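STIL N-terminal domain-containing protein (Trichoplax adhaerens, PDB 5OI9) probably takes part in centriole assembly, the N-terminal domain described here being a likely binding region for the centrosomal protein CEP85. Local coordinates at residues R290-L298 and E309-G317; K154-M165 and W273-R284. One frame throughout, in Å; residues are numbered along the deposited sequence.

Both contacts meet at helix 270-281. Interaction 1 pairs the two strands of a β hairpin, 296-302 and 309-314, within a mixed sheet, and one face of that hairpin packs on the helix; interaction 2 joins another side of the same helix and its C-terminal end to the end of helix 139-155 and the loop after it. Both are partly buried, but interaction 2 lies nearer the chain's centre (about 10 Å, centre to centre, against about 21 Å). Regular backbone bonds and an apolar face hold the hairpin, whereas in interaction 2 arginines reach backbone carbonyls, waters bridge polar groups, and apolar packing gathers round M165. The two contacts touch where Y279 OH meets R290 O, a probable hydrogen bond, and where L280 packs against F296 and F315.

Interaction 1. Residues R290-L298 and E309-G317; sequences RDGSTGFIL and EFWECSFSG
F296 and C313 face each other as a hydrogen-bonded pair of an antiparallel β hairpin, whose strands 296-302 and 309-314 are neighbours in a mixed sheet. Each backbone N of the pair donates to the other residue's O, F296 N to C313 O and C313 N to F296 O, both at 2.7 Å. L298 and W311 repeat the pattern, with the non-hydrogen-bonded pair I297 and E312 between. The F296 ring is brought across to the partner strand because CG sits between the backbone N and the carbonyl carbon (chi1 61°). C313 CB then lies over one face of this ring in a CH-pi contact, displaced toward its rim and 3.5 Å from F296 CZ. C313 divides its side chain between two partners: with SG anti to the carbonyl carbon (chi1 -53°), the sulfur passes the F296 ring obliquely and rests 3.8 Å from L298 CB. Helix 270-281 packs on this same side, with C276 and L280 against F296 and V272 against L298. The W311 indole is held by its own strand, since E309 OE1 lies in the ring plane 3.2 Å from W311 NE1 and is met on its anti side. I297 and F310 run side by side, I297 CD1 approaching the edge of the F310 ring 4.1 Å from CD2. E312 lays its CG near G295 CA, while OE2 of its carboxylate is hydrogen-bonded to S20 OG and W18 NE1. Before the strand, D291 OD1 accepts from S293 N in an Asx turn, and T294 OG1 takes the D291 N-H, closing the loop that leads into the strand. Across from it S314 CB lies against the carbonyl of G292, and F315 N donates to G292 O at 3.0 Å.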
loop_
_atom_site.group_PDB
_atom_site.type_symbol
_atom_site.label_atom_id
_atom_site.label_comp_id
_atom_site.label_asym_id
_atom_site.label_seq_id
_atom_site.Cartn_x
_atom_site.Cartn_y
_atom_site.Cartn_z
ATOM N N ARG A 290 -0.628 -0.202 24.826
ATOM C CA ARG A 290 -0.435 1.153 24.327
ATOM C C ARG A 290 -0.843 1.164 22.862
ATOM O O ARG A 290 -0.400 0.308 22.088
ATOM C CB ARG A 290 1.018 1.611 24.498
ATOM C CG ARG A 290 1.441 1.809 25.955
ATOM C CD ARG A 290 0.766 3.034 26.564
ATOM N NE ARG A 290 1.097 3.203 27.975
ATOM C CZ ARG A 290 0.317 2.807 28.977
ATOM N NH1 ARG A 290 -0.847 2.223 28.725
ATOM N NH2 ARG A 290 0.698 3.003 30.232
ATOM N N ASP A 291 -1.699 2.107 22.489
ATOM C CA ASP A 291 -2.281 2.120 21.152
ATOM C C ASP A 291 -2.360 3.566 20.673
ATOM O O ASP A 291 -1.653 4.450 21.171
ATOM C CB ASP A 291 -3.642 1.396 21.158
ATOM C CG ASP A 291 -4.644 2.015 22.124
ATOM O OD1 ASP A 291 -4.421 3.146 22.605
ATOM O OD2 ASP A 291 -5.668 1.356 22.408
ATOM N N GLY A 292 -3.237 3.820 19.699
ATOM C CA GLY A 292 -3.301 5.137 19.093
ATOM C C GLY A 292 -3.833 6.213 20.018
ATOM O O GLY A 292 -3.516 7.394 19.843
ATOM N N SER A 293 -4.640 5.828 21.009
ATOM C CA SER A 293 -5.220 6.804 21.927
ATOM C C SER A 293 -4.242 7.191 23.029
ATOM O O SER A 293 -4.166 8.364 23.411
ATOM C CB SER A 293 -6.509 6.252 22.533
ATOM O OG SER A 293 -7.427 5.882 21.519
ATOM N N THR A 294 -3.498 6.221 23.561
ATOM C CA THR A 294 -2.516 6.505 24.598
ATOM C C THR A 294 -1.193 6.997 24.031
ATOM O O THR A 294 -0.390 7.575 24.770
ATOM C CB THR A 294 -2.267 5.254 25.445
ATOM O OG1 THR A 294 -1.651 4.245 24.634
ATOM C CG2 THR A 294 -3.577 4.718 25.994
ATOM N N GLY A 295 -0.955 6.796 22.739
ATOM C CA GLY A 295 0.368 6.981 22.184
ATOM C C GLY A 295 1.157 5.696 22.308
ATOM O O GLY A 295 1.136 5.055 23.363
ATOM N N PHE A 296 1.832 5.286 21.241
ATOM C CA PHE A 296 2.642 4.080 21.269
ATOM C C PHE A 296 4.033 4.409 20.754
ATOM O O PHE A 296 4.257 5.443 20.120
ATOM C CB PHE A 296 2.009 2.937 20.456
ATOM C CG PHE A 296 1.836 3.241 18.993
ATOM C CD1 PHE A 296 2.799 2.859 18.073
ATOM C CD2 PHE A 296 0.698 3.886 18.536
ATOM C CE1 PHE A 296 2.636 3.124 16.724
ATOM C CE2 PHE A 296 0.529 4.155 17.190
ATOM C CZ PHE A 296 1.499 3.774 16.283
ATOM N N ILE A 297 4.969 3.531 21.052
ATOM C CA ILE A 297 6.375 3.823 20.811
ATOM C C ILE A 297 6.783 3.250 19.464
ATOM O O ILE A 297 6.298 2.202 19.027
ATOM C CB ILE A 297 7.266 3.286 21.953
ATOM C CG1 ILE A 297 8.677 3.870 21.850
ATOM C CG2 ILE A 297 7.305 1.761 21.940
ATOM C CD1 ILE A 297 9.485 3.752 23.122
ATOM N N LEU A 298 7.669 3.974 18.787
ATOM C CA LEU A 298 8.310 3.511 17.565
ATOM C C LEU A 298 9.813 3.580 17.774
ATOM O O LEU A 298 10.353 4.657 18.043
ATOM C CB LEU A 298 7.891 4.357 16.359
ATOM C CG LEU A 298 8.788 4.270 15.121
ATOM C CD1 LEU A 298 8.745 2.879 14.505
ATOM C CD2 LEU A 298 8.378 5.329 14.103
ATOM N N GLU A 309 16.244 5.957 16.511
ATOM C CA GLU A 309 15.436 7.087 16.943
ATOM C C GLU A 309 14.183 6.582 17.645
ATOM O O GLU A 309 13.621 5.544 17.283
ATOM C CB GLU A 309 15.035 7.970 15.759
ATOM C CG GLU A 309 16.185 8.481 14.908
ATOM C CD GLU A 309 15.693 9.253 13.696
ATOM O OE1 GLU A 309 14.464 9.263 13.457
ATOM O OE2 GLU A 309 16.529 9.850 12.983
ATOM N N PHE A 310 13.741 7.330 18.650
ATOM C CA PHE A 310 12.560 6.984 19.429
ATOM C C PHE A 310 11.471 8.018 19.187
ATOM O O PHE A 310 11.724 9.225 19.268
ATOM C CB PHE A 310 12.895 6.892 20.919
ATOM C CG PHE A 310 13.805 5.744 21.264
ATOM C CD1 PHE A 310 15.168 5.830 21.042
ATOM C CD2 PHE A 310 13.293 4.577 21.813
ATOM C CE1 PHE A 310 16.005 4.777 21.355
ATOM C CE2 PHE A 310 14.128 3.521 22.131
ATOM C CZ PHE A 310 15.485 3.623 21.901
ATOM N N TRP A 311 10.265 7.538 18.883
ATOM C CA TRP A 311 9.112 8.387 18.629
ATOM C C TRP A 311 7.911 7.862 19.398
ATOM O O TRP A 311 7.750 6.650 19.568
ATOM C CB TRP A 311 8.754 8.433 17.136
ATOM C CG TRP A 311 9.824 8.967 16.243
ATOM C CD1 TRP A 311 10.968 8.329 15.857
ATOM C CD2 TRP A 311 9.841 10.246 15.602
ATOM N NE1 TRP A 311 11.698 9.135 15.016
ATOM C CE2 TRP A 311 11.028 10.319 14.845
ATOM C CE3 TRP A 311 8.966 11.337 15.591
ATOM C CZ2 TRP A 311 11.365 11.442 14.092
ATOM C CZ3 TRP A 311 9.300 12.447 14.840
ATOM C CH2 TRP A 311 10.490 12.493 14.103
ATOM N N GLU A 312 7.064 8.780 19.856
ATOM C CA GLU A 312 5.740 8.435 20.357
ATOM C C GLU A 312 4.720 8.762 19.275
ATOM O O GLU A 312 4.579 9.925 18.880
ATOM C CB GLU A 312 5.403 9.181 21.648
ATOM C CG GLU A 312 4.001 8.859 22.163
ATOM C CD GLU A 312 3.750 9.363 23.574
ATOM O OE1 GLU A 312 2.957 10.314 23.737
ATOM O OE2 GLU A 312 4.343 8.806 24.518
ATOM N N CYS A 313 4.017 7.740 18.798
ATOM C CA CYS A 313 3.044 7.885 17.727
ATOM C C CYS A 313 1.634 7.791 18.289
ATOM O O CYS A 313 1.375 7.017 19.216
ATOM C CB CYS A 313 3.246 6.817 16.653
ATOM S SG CYS A 313 4.928 6.726 16.016
ATOM N N SER A 314 0.724 8.574 17.720
ATOM C CA SER A 314 -0.660 8.577 18.163
ATOM C C SER A 314 -1.581 8.794 16.975
ATOM O O SER A 314 -1.191 9.369 15.956
ATOM C CB SER A 314 -0.915 9.659 19.221
ATOM O OG SER A 314 -0.795 10.954 18.659
ATOM N N PHE A 315 -2.813 8.314 17.117
ATOM C CA PHE A 315 -3.876 8.601 16.170
ATOM C C PHE A 315 -5.177 8.754 16.936
ATOM O O PHE A 315 -5.456 7.983 17.859
ATOM C CB PHE A 315 -4.029 7.506 15.112
ATOM C CG PHE A 315 -5.231 7.691 14.237
ATOM C CD1 PHE A 315 -5.340 8.806 13.422
ATOM C CD2 PHE A 315 -6.261 6.767 14.244
ATOM C CE1 PHE A 315 -6.450 8.993 12.619
ATOM C CE2 PHE A 315 -7.374 6.946 13.441
ATOM C CZ PHE A 315 -7.469 8.061 12.629
ATOM N N SER A 316 -5.974 9.745 16.542
ATOM C CA SER A 316 -7.207 10.041 17.256
ATOM C C SER A 316 -8.390 10.378 16.360
ATOM O O SER A 316 -9.494 10.559 16.884
ATOM C CB SER A 316 -6.974 11.201 18.231
ATOM O OG SER A 316 -6.605 12.381 17.539
ATOM N N GLY A 317 -8.212 10.464 15.042
ATOM C CA GLY A 317 -9.276 10.849 14.135
ATOM C C GLY A 317 -10.240 9.724 13.822
ATOM O O GLY A 317 -10.466 8.818 14.633
#

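Interaction 2. Residues K154-M165 and W273-R284; sequences KLSCDSVDIKDM and WSACMRYLYSQR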
loop_
_atom_site.group_PDB
_atom_site.type_symbol
_atom_site.label_atom_id
_atom_site.label_comp_id
_atom_site.label_asym_id
_atom_site.label_seq_id
_atom_site.Cartn_x
_atom_site.Cartn_y
_atom_site.Cartn_z
ATOM N N LYS A 154 -7.157 -5.713 9.491
ATOM C CA LYS A 154 -7.556 -6.216 10.803
ATOM C C LYS A 154 -7.164 -7.675 10.998
ATOM O O LYS A 154 -6.842 -8.083 12.121
ATOM C CB LYS A 154 -9.065 -6.060 10.999
ATOM C CG LYS A 154 -9.560 -4.624 11.059
ATOM C CD LYS A 154 -11.085 -4.570 11.060
ATOM C CE LYS A 154 -11.581 -3.136 11.035
ATOM N NZ LYS A 154 -13.064 -3.069 11.072
ATOM N N LEU A 155 -7.174 -8.471 9.929
ATOM C CA LEU A 155 -7.088 -9.920 10.056
ATOM C C LEU A 155 -5.797 -10.524 9.521
ATOM O O LEU A 155 -5.560 -11.717 9.746
ATOM C CB LEU A 155 -8.279 -10.583 9.346
ATOM C CG LEU A 155 -9.661 -10.224 9.899
ATOM C CD1 LEU A 155 -10.766 -10.871 9.072
ATOM C CD2 LEU A 155 -9.772 -10.631 11.358
ATOM N N SER A 156 -4.964 -9.756 8.825
ATOM C CA SER A 156 -3.751 -10.313 8.241
ATOM C C SER A 156 -2.781 -10.773 9.322
ATOM O O SER A 156 -2.668 -10.155 10.384
ATOM C CB SER A 156 -3.066 -9.283 7.344
ATOM O OG SER A 156 -1.826 -9.771 6.864
ATOM N N CYS A 157 -2.077 -11.869 9.040
ATOM C CA CYS A 157 -1.026 -12.380 9.912
ATOM C C CYS A 157 0.360 -12.248 9.291
ATOM O O CYS A 157 1.327 -12.785 9.839
ATOM C CB CYS A 157 -1.294 -13.846 10.267
ATOM S SG CYS A 157 -2.826 -14.161 11.178
ATOM N N ASP A 158 0.480 -11.547 8.168
ATOM C CA ASP A 158 1.719 -11.480 7.407
ATOM C C ASP A 158 2.526 -10.240 7.773
ATOM O O ASP A 158 2.069 -9.357 8.503
ATOM C CB ASP A 158 1.427 -11.488 5.903
ATOM C CG ASP A 158 0.807 -12.789 5.435
ATOM O OD1 ASP A 158 1.049 -13.832 6.081
ATOM O OD2 ASP A 158 0.082 -12.769 4.419
ATOM N N SER A 159 3.747 -10.184 7.238
ATOM C CA SER A 159 4.616 -9.032 7.434
ATOM C C SER A 159 3.968 -7.768 6.884
ATOM O O SER A 159 3.133 -7.815 5.977
ATOM C CB SER A 159 5.967 -9.264 6.752
ATOM O OG SER A 159 6.658 -10.356 7.334
ATOM N N VAL A 160 4.370 -6.624 7.443
ATOM C CA VAL A 160 3.860 -5.340 6.976
ATOM C C VAL A 160 4.176 -5.177 5.498
ATOM O O VAL A 160 5.313 -5.390 5.060
ATOM C CB VAL A 160 4.452 -4.193 7.808
ATOM C CG1 VAL A 160 4.163 -2.854 7.149
ATOM C CG2 VAL A 160 3.894 -4.224 9.226
ATOM N N ASP A 161 3.160 -4.803 4.719
ATOM C CA ASP A 161 3.286 -4.640 3.276
ATOM C C ASP A 161 2.627 -3.328 2.880
ATOM O O ASP A 161 1.443 -3.116 3.165
ATOM C CB ASP A 161 2.640 -5.818 2.534
ATOM C CG ASP A 161 3.047 -5.890 1.069
ATOM O OD1 ASP A 161 3.383 -4.843 0.474
ATOM O OD2 ASP A 161 3.027 -7.007 0.509
ATOM N N ILE A 162 3.393 -2.451 2.223
ATOM C CA ILE A 162 2.846 -1.176 1.768
ATOM C C ILE A 162 1.697 -1.399 0.793
ATOM O O ILE A 162 0.770 -0.584 0.717
ATOM C CB ILE A 162 3.958 -0.310 1.141
ATOM C CG1 ILE A 162 5.119 -0.144 2.119
ATOM C CG2 ILE A 162 3.421 1.055 0.740
ATOM C CD1 ILE A 162 6.245 0.713 1.583
ATOM N N LYS A 163 1.725 -2.507 0.046
ATOM C CA LYS A 163 0.651 -2.807 -0.894
ATOM C C LYS A 163 -0.688 -3.015 -0.197
ATOM O O LYS A 163 -1.736 -2.855 -0.832
ATOM C CB LYS A 163 1.003 -4.045 -1.723
ATOM C CG LYS A 163 2.219 -3.869 -2.620
ATOM C CD LYS A 163 2.478 -5.115 -3.460
ATOM C CE LYS A 163 2.932 -6.285 -2.604
ATOM N NZ LYS A 163 4.244 -6.018 -1.949
ATOM N N ASP A 164 -0.682 -3.363 1.091
ATOM C CA ASP A 164 -1.925 -3.510 1.838
ATOM C C ASP A 164 -2.566 -2.172 2.183
ATOM O O ASP A 164 -3.689 -2.161 2.697
ATOM C CB ASP A 164 -1.680 -4.295 3.128
ATOM C CG ASP A 164 -1.209 -5.712 2.871
ATOM O OD1 ASP A 164 -1.632 -6.306 1.858
ATOM O OD2 ASP A 164 -0.420 -6.233 3.688
HETATM N N MSE A 165 -1.884 -1.060 1.921
HETATM C CA MSE A 165 -2.371 0.264 2.304
HETATM C C MSE A 165 -3.163 0.963 1.201
HETATM O O MSE A 165 -3.645 2.073 1.397
HETATM C CB MSE A 165 -1.200 1.159 2.718
HETATM C CG MSE A 165 -0.374 0.587 3.843
HETATM SE SE MSE A 165 -1.488 0.257 5.396
HETATM C CE MSE A 165 -0.493 -1.255 6.121
ATOM N N TRP A 273 4.648 4.582 8.223
ATOM C CA TRP A 273 3.211 4.772 8.386
ATOM C C TRP A 273 2.458 3.460 8.208
ATOM O O TRP A 273 1.490 3.190 8.928
ATOM C CB TRP A 273 2.720 5.819 7.389
ATOM C CG TRP A 273 1.241 6.055 7.390
ATOM C CD1 TRP A 273 0.547 6.924 8.182
ATOM C CD2 TRP A 273 0.273 5.433 6.535
ATOM N NE1 TRP A 273 -0.793 6.873 7.881
ATOM C CE2 TRP A 273 -0.986 5.969 6.871
ATOM C CE3 TRP A 273 0.350 4.475 5.519
ATOM C CZ2 TRP A 273 -2.160 5.578 6.227
ATOM C CZ3 TRP A 273 -0.818 4.087 4.883
ATOM C CH2 TRP A 273 -2.054 4.636 5.241
ATOM N N SER A 274 2.901 2.623 7.263
ATOM C CA SER A 274 2.237 1.346 7.029
ATOM C C SER A 274 2.347 0.436 8.245
ATOM O O SER A 274 1.386 -0.260 8.599
ATOM C CB SER A 274 2.827 0.666 5.794
ATOM O OG SER A 274 2.649 1.467 4.636
ATOM N N ALA A 275 3.511 0.430 8.901
ATOM C CA ALA A 275 3.666 -0.362 10.116
ATOM C C ALA A 275 2.785 0.177 11.238
ATOM O O ALA A 275 2.166 -0.601 11.974
ATOM C CB ALA A 275 5.133 -0.387 10.539
ATOM N N CYS A 276 2.708 1.505 11.374
ATOM C CA CYS A 276 1.838 2.106 12.382
ATOM C C CYS A 276 0.381 1.719 12.156
ATOM O O CYS A 276 -0.323 1.328 13.095
ATOM C CB CYS A 276 1.989 3.628 12.369
ATOM S SG CYS A 276 3.623 4.234 12.843
HETATM N N MSE A 277 -0.091 1.831 10.915
HETATM C CA MSE A 277 -1.464 1.474 10.571
HETATM C C MSE A 277 -1.748 0.014 10.871
HETATM O O MSE A 277 -2.780 -0.331 11.449
HETATM C CB MSE A 277 -1.735 1.757 9.092
HETATM C CG MSE A 277 -1.729 3.229 8.756
HETATM SE SE MSE A 277 -3.117 4.195 9.711
HETATM C CE MSE A 277 -4.611 3.670 8.586
ATOM N N ARG A 278 -0.809 -0.839 10.465
ATOM C CA ARG A 278 -0.944 -2.269 10.711
ATOM C C ARG A 278 -1.053 -2.567 12.203
ATOM O O ARG A 278 -1.869 -3.399 12.618
ATOM C CB ARG A 278 0.243 -3.004 10.098
ATOM C CG ARG A 278 0.207 -4.494 10.291
ATOM C CD ARG A 278 -0.929 -5.135 9.510
ATOM N NE ARG A 278 -0.966 -6.567 9.776
ATOM C CZ ARG A 278 -0.188 -7.453 9.168
ATOM N NH1 ARG A 278 0.680 -7.051 8.248
ATOM N NH2 ARG A 278 -0.278 -8.739 9.475
ATOM N N TYR A 279 -0.241 -1.896 13.023
ATOM C CA TYR A 279 -0.318 -2.092 14.470
ATOM C C TYR A 279 -1.655 -1.609 15.023
ATOM O O TYR A 279 -2.267 -2.282 15.861
ATOM C CB TYR A 279 0.844 -1.369 15.154
ATOM C CG TYR A 279 0.851 -1.471 16.665
ATOM C CD1 TYR A 279 1.213 -2.654 17.301
ATOM C CD2 TYR A 279 0.514 -0.379 17.455
ATOM C CE1 TYR A 279 1.230 -2.749 18.682
ATOM C CE2 TYR A 279 0.531 -0.463 18.838
ATOM C CZ TYR A 279 0.886 -1.650 19.446
ATOM O OH TYR A 279 0.897 -1.738 20.821
ATOM N N LEU A 280 -2.127 -0.452 14.558
ATOM C CA LEU A 280 -3.385 0.092 15.065
ATOM C C LEU A 280 -4.577 -0.763 14.650
ATOM O O LEU A 280 -5.515 -0.952 15.434
ATOM C CB LEU A 280 -3.573 1.526 14.577
ATOM C CG LEU A 280 -2.599 2.555 15.142
ATOM C CD1 LEU A 280 -2.941 3.941 14.639
ATOM C CD2 LEU A 280 -2.620 2.506 16.658
ATOM N N TYR A 281 -4.562 -1.284 13.422
ATOM C CA TYR A 281 -5.729 -1.989 12.900
ATOM C C TYR A 281 -5.799 -3.441 13.350
ATOM O O TYR A 281 -6.902 -3.982 13.493
ATOM C CB TYR A 281 -5.735 -1.935 11.373
ATOM C CG TYR A 281 -6.562 -0.809 10.806
ATOM C CD1 TYR A 281 -7.934 -0.946 10.640
ATOM C CD2 TYR A 281 -5.975 0.390 10.432
ATOM C CE1 TYR A 281 -8.698 0.082 10.122
ATOM C CE2 TYR A 281 -6.731 1.421 9.913
ATOM C CZ TYR A 281 -8.089 1.262 9.757
ATOM O OH TYR A 281 -8.839 2.292 9.238
ATOM N N SER A 282 -4.653 -4.086 13.569
ATOM C CA SER A 282 -4.625 -5.534 13.741
ATOM C C SER A 282 -5.474 -5.977 14.925
ATOM O O SER A 282 -5.306 -5.492 16.047
ATOM C CB SER A 282 -3.187 -6.016 13.924
ATOM O OG SER A 282 -3.151 -7.425 14.093
ATOM N N GLN A 283 -6.391 -6.903 14.664
ATOM C CA GLN A 283 -7.120 -7.587 15.720
ATOM C C GLN A 283 -6.520 -8.949 16.044
ATOM O O GLN A 283 -7.073 -9.679 16.873
ATOM C CB GLN A 283 -8.598 -7.724 15.337
ATOM C CG GLN A 283 -9.312 -6.381 15.238
ATOM C CD GLN A 283 -10.750 -6.505 14.772
ATOM O OE1 GLN A 283 -11.301 -7.604 14.703
ATOM N NE2 GLN A 283 -11.365 -5.373 14.448
ATOM N N ARG A 284 -5.407 -9.310 15.400
ATOM C CA ARG A 284 -4.629 -10.472 15.807
ATOM C C ARG A 284 -3.780 -10.188 17.039
ATOM O O ARG A 284 -3.359 -11.131 17.716
ATOM C CB ARG A 284 -3.723 -10.937 14.664
ATOM C CG ARG A 284 -4.448 -11.229 13.358
ATOM C CD ARG A 284 -5.546 -12.259 13.554
ATOM N NE ARG A 284 -6.092 -12.714 12.279
ATOM C CZ ARG A 284 -7.153 -13.503 12.160
ATOM N NH1 ARG A 284 -7.792 -13.928 13.240
ATOM N NH2 ARG A 284 -7.578 -13.866 10.958
HETATM O O HOH W 1 -13.668 -4.431 13.233
HETATM O O HOH W 2 -3.348 -7.910 11.020
HETATM O O HOH W 3 -1.515 -9.309 12.825
HETATM O O HOH W 4 0.195 -4.729 5.931
#
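K154 and S282 bring the ends of helices 139-155 and 270-281 together, their CA atoms 4.2 Å apart, and Q283 N donates to a lone pair of K154 O, after which the chain from S156 folds back along helix 270-281 until V160 and I162 lie beside A275 and S274. This is a helix-end and loop contact, fastened by two arginines that reach backbone carbonyls. R278 extends with CG anti to its N, then bends at chi2 (68°), which carries the guanidinium into the loop. There R278 NH2 donates to an in-plane lone pair of D158 O at 2.6 Å, with weak bonds from NH2 to S156 O and from NH1 to D158 O. S156 CB lies over one guanidinium face, while S156 OG accepts from D158 N in an ST turn. V160 CG2 slides past the R278 stem, 3.8 Å from CG. With a leucine in place of R278, D158 O would probably be left without either of its guanidinium donors, S156 O would keep little beyond water, and the loop would be freer to move off the helix. R284 NE meets L155 O from above the carbonyl plane at 2.8 Å, and L155 CD2 sits over the centre of the R284 guanidinium. Farther along, M165, a selenomethionine, sets CB 3.7 Å from W273 CZ3 and SE against M277 CB. At the opposite end, K154 and Q283 run side by side, and one water accepts from K154 NZ at 2.6 Å and from Q283 NE2 at 2.8 Å.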